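PDB 3HN0: nitrate transport protein from Parabacteroides distasonis, which probably serves as the extracytoplasmic solute-binding component of an ABC transporter, perhaps for nitrate or a related small ligand. Local coordinates for residues Arg113-Leu116 and Arg120-Tyr123; Asp109-Tyr114 and Phe181-Val186. One frame throughout, in Å; residues are numbered along the deposited sequence.

Interaction 1 (Arg113-Leu116 and Arg120-Tyr123)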
ATOM      1  N   ARG A 113     -17.575   3.782   4.766  1.00 14.58           N
ATOM      2  CA  ARG A 113     -18.572   2.846   4.239  1.00 14.97           C
ATOM      3  C   ARG A 113     -17.900   1.728   3.441  1.00 16.27           C
ATOM      4  O   ARG A 113     -18.258   0.566   3.565  1.00 16.60           O
ATOM      5  CB  ARG A 113     -19.612   3.596   3.406  1.00 17.68           C
ATOM      6  CG  ARG A 113     -20.603   4.381   4.278  1.00 21.86           C
ATOM      7  CD  ARG A 113     -21.746   4.900   3.431  1.00 29.76           C
ATOM      8  NE  ARG A 113     -21.520   6.265   2.986  1.00 27.65           N
ATOM      9  CZ  ARG A 113     -21.934   6.778   1.831  1.00 35.88           C
ATOM     10  NH1 ARG A 113     -22.558   6.025   0.930  1.00 38.57           N
ATOM     11  NH2 ARG A 113     -21.693   8.061   1.570  1.00 41.28           N
ATOM     12  N   TYR A 114     -16.859   2.076   2.678  1.00 14.65           N
ATOM     13  CA  TYR A 114     -16.145   1.071   1.912  1.00 14.15           C
ATOM     14  C   TYR A 114     -15.482   0.020   2.807  1.00 13.23           C
ATOM     15  O   TYR A 114     -15.530  -1.210   2.549  1.00 12.59           O
ATOM     16  CB  TYR A 114     -15.106   1.759   1.019  1.00 11.93           C
ATOM     17  CG  TYR A 114     -14.172   0.773   0.369  1.00 12.22           C
ATOM     18  CD1 TYR A 114     -14.615  -0.046  -0.663  1.00 16.99           C
ATOM     19  CD2 TYR A 114     -12.816   0.647   0.784  1.00 14.00           C
ATOM     20  CE1 TYR A 114     -13.784  -0.964  -1.259  1.00 22.24           C
ATOM     21  CE2 TYR A 114     -11.972  -0.296   0.177  1.00 14.55           C
ATOM     22  CZ  TYR A 114     -12.475  -1.094  -0.848  1.00 20.35           C
ATOM     23  OH  TYR A 114     -11.681  -2.029  -1.481  1.00 21.46           O
ATOM     24  N   TYR A 115     -14.800   0.520   3.839  1.00 14.07           N
ATOM     25  CA  TYR A 115     -14.116  -0.335   4.799  1.00 13.48           C
ATOM     26  C   TYR A 115     -15.099  -1.281   5.502  1.00 13.93           C
ATOM     27  O   TYR A 115     -14.839  -2.452   5.598  1.00 12.97           O
ATOM     28  CB  TYR A 115     -13.372   0.520   5.855  1.00 14.79           C
ATOM     29  CG  TYR A 115     -12.770  -0.319   6.944  1.00 13.34           C
ATOM     30  CD1 TYR A 115     -11.554  -0.945   6.756  1.00 18.38           C
ATOM     31  CD2 TYR A 115     -13.434  -0.509   8.151  1.00 19.86           C
ATOM     32  CE1 TYR A 115     -11.003  -1.758   7.755  1.00 22.17           C
ATOM     33  CE2 TYR A 115     -12.871  -1.320   9.151  1.00 21.38           C
ATOM     34  CZ  TYR A 115     -11.665  -1.918   8.923  1.00 21.00           C
ATOM     35  OH  TYR A 115     -11.092  -2.724   9.868  1.00 30.79           O
ATOM     36  N   LEU A 116     -16.221  -0.764   5.942  1.00 14.21           N
ATOM     37  CA  LEU A 116     -17.197  -1.593   6.653  1.00 16.92           C
ATOM     38  C   LEU A 116     -17.739  -2.678   5.728  1.00 20.62           C
ATOM     39  O   LEU A 116     -17.835  -3.838   6.120  1.00 19.31           O
ATOM     40  CB  LEU A 116     -18.307  -0.746   7.231  1.00 18.32           C
ATOM     41  CG  LEU A 116     -17.918   0.234   8.361  1.00 21.68           C
ATOM     42  CD1 LEU A 116     -19.141   1.116   8.730  1.00 23.80           C
ATOM     43  CD2 LEU A 116     -17.352  -0.461   9.594  1.00 25.68           C
ATOM     44  N   ARG A 120     -17.037  -6.650   6.138  1.00 17.57           N
ATOM     45  CA  ARG A 120     -18.303  -7.303   6.585  1.00 19.31           C
ATOM     46  C   ARG A 120     -18.681  -6.948   8.028  1.00 21.33           C
ATOM     47  O   ARG A 120     -19.070  -7.809   8.833  1.00 21.23           O
ATOM     48  CB  ARG A 120     -18.232  -8.833   6.378  1.00 21.17           C
ATOM     49  CG  ARG A 120     -17.817  -9.211   4.944  1.00 24.66           C
ATOM     50  CD  ARG A 120     -17.548 -10.715   4.749  1.00 39.35           C
ATOM     51  NE  ARG A 120     -18.720 -11.552   5.033  1.00 46.41           N
ATOM     52  CZ  ARG A 120     -19.782 -11.681   4.234  1.00 52.66           C
ATOM     53  NH1 ARG A 120     -19.860 -11.022   3.070  1.00 47.66           N
ATOM     54  NH2 ARG A 120     -20.787 -12.470   4.610  1.00 49.10           N
ATOM     55  N   LEU A 121     -18.587  -5.660   8.329  1.00 17.23           N
ATOM     56  CA  LEU A 121     -18.989  -5.094   9.597  1.00 20.68           C
ATOM     57  C   LEU A 121     -20.138  -4.189   9.182  1.00 24.40           C
ATOM     58  O   LEU A 121     -20.142  -3.704   8.080  1.00 27.89           O
ATOM     59  CB  LEU A 121     -17.817  -4.293  10.170  1.00 22.61           C
ATOM     60  CG  LEU A 121     -16.493  -5.024  10.452  1.00 20.20           C
ATOM     61  CD1 LEU A 121     -15.318  -4.003  10.584  1.00 21.88           C
ATOM     62  CD2 LEU A 121     -16.658  -5.903  11.708  1.00 17.37           C
ATOM     63  N   ASP A 122     -21.115  -3.941  10.035  0.50 27.17           N
ATOM     64  CA  ASP A 122     -22.207  -3.059   9.591  0.50 30.29           C
ATOM     65  C   ASP A 122     -22.649  -2.088  10.675  0.50 31.52           C
ATOM     66  O   ASP A 122     -23.844  -1.847  10.843  0.50 33.85           O
ATOM     67  CB  ASP A 122     -23.400  -3.879   9.080  0.50 32.06           C
ATOM     68  CG  ASP A 122     -23.215  -4.378   7.639  0.50 31.88           C
ATOM     69  OD1 ASP A 122     -22.399  -3.818   6.884  0.50 43.24           O
ATOM     70  OD2 ASP A 122     -23.910  -5.339   7.259  0.50 47.00           O
ATOM     71  N   TYR A 123     -21.667  -1.495  11.357  1.00 30.04           N
ATOM     72  CA  TYR A 123     -21.911  -0.612  12.472  1.00 29.76           C
ATOM     73  C   TYR A 123     -22.835   0.515  12.026  1.00 29.48           C
ATOM     74  O   TYR A 123     -22.659   1.049  10.922  1.00 30.14           O
ATOM     75  CB  TYR A 123     -20.611   0.010  12.985  1.00 29.50           C
ATOM     76  CG  TYR A 123     -19.537  -0.970  13.365  1.00 31.52           C
ATOM     77  CD1 TYR A 123     -19.838  -2.158  14.030  1.00 39.45           C
ATOM     78  CD2 TYR A 123     -18.215  -0.699  13.079  1.00 23.84           C
ATOM     79  CE1 TYR A 123     -18.833  -3.048  14.383  1.00 40.09           C
ATOM     80  CE2 TYR A 123     -17.207  -1.558  13.429  1.00 25.76           C
ATOM     81  CZ  TYR A 123     -17.518  -2.741  14.077  1.00 34.52           C
ATOM     82  OH  TYR A 123     -16.512  -3.601  14.407  1.00 29.69           O
TER
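Leu116 meets Leu121 and Tyr123 and takes part in three of the four residue pairs, using its backbone carbonyl and one methyl. That methyl, CD2, is the hub on the apolar side: it meets Tyr123 CD2 at 3.6 Å, oblique to the phenol ring, and Leu121 CB at 3.9 Å. In Leu116, chi2 at 174° sets CD1 anti to CA, and CD2 is the branch turned to both partners. A further touch joins Leu121 CD1 to Tyr115 CE2 at 3.9 Å, the two side chains crossing at a slant. Leu121 CB also lies over one face of the Tyr123 ring, offset toward its rim. The polar half is the bond from Leu121 N to Leu116 O, 3.0 Å long and nearly straight at 169°. It belongs to a Schellman motif that ends helix 107-119: Arg120, with positive phi (61°), is the first residue to leave helical geometry, and the chain folds back across the last turn. Further out, Leu99 of strand 99-100 touches both Leu116 and Tyr123, while Leu125 of strand 125-126 packs on Leu116. Arg146 makes a cation-pi contact with Tyr123. The backbone N of Tyr123 is buried here with no partner in the model.

Interaction 2 (Asp109-Tyr114 and Phe181-Val186)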
ATOM      1  N   ASP A 109     -16.424   9.795   4.938  1.00 15.61           N
ATOM      2  CA  ASP A 109     -17.653   9.022   4.984  1.00 14.56           C
ATOM      3  C   ASP A 109     -17.652   7.827   3.994  1.00 11.80           C
ATOM      4  O   ASP A 109     -17.862   6.661   4.358  1.00 12.99           O
ATOM      5  CB  ASP A 109     -18.808   9.983   4.642  1.00 17.51           C
ATOM      6  CG  ASP A 109     -20.162   9.335   4.697  1.00 25.56           C
ATOM      7  OD1 ASP A 109     -20.270   8.236   5.282  1.00 20.04           O
ATOM      8  OD2 ASP A 109     -21.127   9.951   4.168  1.00 20.12           O
ATOM      9  N   ILE A 110     -17.364   8.123   2.736  1.00 15.43           N
ATOM     10  CA  ILE A 110     -17.327   7.097   1.694  1.00 13.66           C
ATOM     11  C   ILE A 110     -16.324   5.981   1.999  1.00 13.39           C
ATOM     12  O   ILE A 110     -16.650   4.797   1.889  1.00 13.15           O
ATOM     13  CB  ILE A 110     -17.091   7.691   0.305  1.00 15.69           C
ATOM     14  CG1 ILE A 110     -18.264   8.583  -0.101  1.00 20.05           C
ATOM     15  CG2 ILE A 110     -16.893   6.528  -0.730  1.00 13.80           C
ATOM     16  CD1 ILE A 110     -17.913   9.738  -1.056  1.00 23.96           C
ATOM     17  N   LEU A 111     -15.123   6.362   2.432  1.00 12.94           N
ATOM     18  CA  LEU A 111     -14.095   5.389   2.771  1.00 13.28           C
ATOM     19  C   LEU A 111     -14.455   4.540   3.985  1.00 12.22           C
ATOM     20  O   LEU A 111     -14.059   3.362   4.072  1.00 13.60           O
ATOM     21  CB  LEU A 111     -12.720   6.055   2.943  1.00 13.26           C
ATOM     22  CG  LEU A 111     -12.139   6.604   1.602  1.00 17.31           C
ATOM     23  CD1 LEU A 111     -10.692   7.076   1.791  1.00 19.56           C
ATOM     24  CD2 LEU A 111     -12.235   5.597   0.461  1.00 16.45           C
ATOM     25  N   THR A 112     -15.170   5.117   4.929  1.00 13.66           N
ATOM     26  CA  THR A 112     -15.615   4.361   6.088  1.00 12.60           C
ATOM     27  C   THR A 112     -16.649   3.345   5.607  1.00 13.14           C
ATOM     28  O   THR A 112     -16.575   2.181   5.961  1.00 11.95           O
ATOM     29  CB  THR A 112     -16.212   5.305   7.169  1.00 14.77           C
ATOM     30  OG1 THR A 112     -15.171   6.210   7.599  1.00 14.99           O
ATOM     31  CG2 THR A 112     -16.712   4.529   8.372  1.00 15.80           C
ATOM     32  N   ARG A 113     -17.575   3.782   4.766  1.00 14.58           N
ATOM     33  CA  ARG A 113     -18.572   2.846   4.239  1.00 14.97           C
ATOM     34  C   ARG A 113     -17.900   1.728   3.441  1.00 16.27           C
ATOM     35  O   ARG A 113     -18.258   0.566   3.565  1.00 16.60           O
ATOM     36  CB  ARG A 113     -19.612   3.596   3.406  1.00 17.68           C
ATOM     37  CG  ARG A 113     -20.603   4.381   4.278  1.00 21.86           C
ATOM     38  CD  ARG A 113     -21.746   4.900   3.431  1.00 29.76           C
ATOM     39  NE  ARG A 113     -21.520   6.265   2.986  1.00 27.65           N
ATOM     40  CZ  ARG A 113     -21.934   6.778   1.831  1.00 35.88           C
ATOM     41  NH1 ARG A 113     -22.558   6.025   0.930  1.00 38.57           N
ATOM     42  NH2 ARG A 113     -21.693   8.061   1.570  1.00 41.28           N
ATOM     43  N   TYR A 114     -16.859   2.076   2.678  1.00 14.65           N
ATOM     44  CA  TYR A 114     -16.145   1.071   1.912  1.00 14.15           C
ATOM     45  C   TYR A 114     -15.482   0.020   2.807  1.00 13.23           C
ATOM     46  O   TYR A 114     -15.530  -1.210   2.549  1.00 12.59           O
ATOM     47  CB  TYR A 114     -15.106   1.759   1.019  1.00 11.93           C
ATOM     48  CG  TYR A 114     -14.172   0.773   0.369  1.00 12.22           C
ATOM     49  CD1 TYR A 114     -14.615  -0.046  -0.663  1.00 16.99           C
ATOM     50  CD2 TYR A 114     -12.816   0.647   0.784  1.00 14.00           C
ATOM     51  CE1 TYR A 114     -13.784  -0.964  -1.259  1.00 22.24           C
ATOM     52  CE2 TYR A 114     -11.972  -0.296   0.177  1.00 14.55           C
ATOM     53  CZ  TYR A 114     -12.475  -1.094  -0.848  1.00 20.35           C
ATOM     54  OH  TYR A 114     -11.681  -2.029  -1.481  1.00 21.46           O
ATOM     55  N   PHE A 181      -4.826   5.032  -0.402  1.00 17.66           N
ATOM     56  CA  PHE A 181      -5.521   5.896  -1.321  1.00 13.44           C
ATOM     57  C   PHE A 181      -4.859   7.261  -1.527  1.00 10.57           C
ATOM     58  O   PHE A 181      -4.477   7.896  -0.592  1.00 14.59           O
ATOM     59  CB  PHE A 181      -6.942   6.196  -0.825  1.00 14.87           C
ATOM     60  CG  PHE A 181      -7.804   4.981  -0.620  1.00 14.48           C
ATOM     61  CD1 PHE A 181      -8.222   4.218  -1.688  1.00 13.83           C
ATOM     62  CD2 PHE A 181      -8.231   4.638   0.648  1.00 16.18           C
ATOM     63  CE1 PHE A 181      -9.057   3.130  -1.499  1.00 21.86           C
ATOM     64  CE2 PHE A 181      -9.052   3.548   0.839  1.00 18.17           C
ATOM     65  CZ  PHE A 181      -9.451   2.790  -0.223  1.00 22.63           C
ATOM     66  N   ALA A 182      -4.838   7.735  -2.764  1.00 11.43           N
ATOM     67  CA  ALA A 182      -4.397   9.081  -3.058  1.00 14.01           C
ATOM     68  C   ALA A 182      -5.567  10.054  -2.789  1.00 14.46           C
ATOM     69  O   ALA A 182      -6.252  10.507  -3.704  1.00 15.52           O
ATOM     70  CB  ALA A 182      -3.850   9.160  -4.475  1.00 14.58           C
ATOM     71  N   GLN A 183      -5.780  10.382  -1.518  1.00 15.04           N
ATOM     72  CA  GLN A 183      -6.971  11.167  -1.096  1.00 13.75           C
ATOM     73  C   GLN A 183      -6.738  12.652  -1.076  1.00 13.49           C
ATOM     74  O   GLN A 183      -7.693  13.392  -0.964  1.00 12.51           O
ATOM     75  CB  GLN A 183      -7.461  10.825   0.339  1.00 17.36           C
ATOM     76  CG  GLN A 183      -7.419   9.445   0.702  1.00 23.39           C
ATOM     77  CD  GLN A 183      -8.020   9.199   2.027  1.00 23.46           C
ATOM     78  OE1 GLN A 183      -8.931   9.931   2.467  1.00 21.50           O
ATOM     79  NE2 GLN A 183      -7.527   8.177   2.693  1.00 16.63           N
ATOM     80  N   THR A 184      -5.474  13.077  -1.159  1.00 11.33           N
ATOM     81  CA  THR A 184      -5.098  14.462  -1.068  1.00 11.03           C
ATOM     82  C   THR A 184      -4.342  14.895  -2.322  1.00 14.23           C
ATOM     83  O   THR A 184      -3.464  14.159  -2.805  1.00 14.17           O
ATOM     84  CB  THR A 184      -4.212  14.683   0.137  1.00 12.19           C
ATOM     85  OG1 THR A 184      -4.896  14.244   1.317  1.00 16.36           O
ATOM     86  CG2 THR A 184      -3.815  16.157   0.251  1.00 16.36           C
ATOM     87  N   ALA A 185      -4.744  16.029  -2.877  1.00 12.71           N
ATOM     88  CA  ALA A 185      -4.212  16.535  -4.115  1.00 11.03           C
ATOM     89  C   ALA A 185      -3.425  17.800  -3.901  1.00 11.39           C
ATOM     90  O   ALA A 185      -3.874  18.737  -3.198  1.00 12.63           O
ATOM     91  CB  ALA A 185      -5.339  16.877  -5.123  1.00 12.64           C
ATOM     92  N   VAL A 186      -2.265  17.830  -4.536  1.00 10.57           N
ATOM     93  CA  VAL A 186      -1.562  19.093  -4.790  1.00 10.85           C
ATOM     94  C   VAL A 186      -1.890  19.452  -6.217  1.00 11.75           C
ATOM     95  O   VAL A 186      -1.488  18.733  -7.147  1.00 11.97           O
ATOM     96  CB  VAL A 186      -0.037  18.967  -4.592  1.00 12.22           C
ATOM     97  CG1 VAL A 186       0.660  20.297  -4.903  1.00 14.51           C
ATOM     98  CG2 VAL A 186       0.313  18.475  -3.178  1.00 16.61           C
TER
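Leu111 on helix 107-119 and Phe181, just ahead of strand 184-188, mark the nearest backbone approach, with their CA atoms 9.5 Å apart, a gap that the side chains bridge. Leu111 splits its methyls between two partners. CD2 sits over one face of the Phe181 ring, 4.1 Å from the centroid and 21° off the normal, a CH-pi contact; CD1 lies 3.6 Å from Phe181 CD2 and 3.4 Å from Gln183 CD, an amide carried there by a chain extended beyond CG (chi2 -175°). Tyr114 comes in at the edge of the Phe181 ring, near its plane, with CE2 4.0 Å from Phe181 CZ; the Tyr114 hydroxyl is hydrogen-bonded to Leu173 O. An inverse gamma turn centred on Ala182, with a weak 3.0 Å bond from Gln183 N to Phe181 O, is consistent with both flanking side chains being directed to one leucine. Replacing Phe181 by an alanine would probably leave Leu111 CD2 without its ring face and open a gap beside Tyr114. Within the helix, Arg113 NE donates to Asp109 OD1 at 3.3 Å as part of a salt bridge; OD1 lies in the guanidinium plane, whereas NE approaches from above the carboxylate plane. Strand 184-188 joins the large mixed sheet, so the contact ties helix 107-119 to a segment entering that sheet, consistent with the interdomain connection of a two-domain periplasmic binding protein.

How the interactions relate
Both contacts draw on helix 107-119 and share Arg113 and Tyr114, yet their centres stand 15 Å apart and they serve different ends. Interaction 1 is local and lies at the surface, its centre about 22 Å from the centre of the chain: three residues separate its segments, and a backbone bond closes the helix end, with leucine-leucine and leucine-tyrosine packing beside it. Interaction 2 is buried, its centre about 9 Å from that of the chain, and joins parts 67 residues apart; across its segments it relies on apolar and CH-pi contacts. Of the shared pair, Tyr114 touches across only interaction 2. Leu111 and Tyr114 turn to segment 181-186, Tyr115 and Leu116 to the chain leaving the helix.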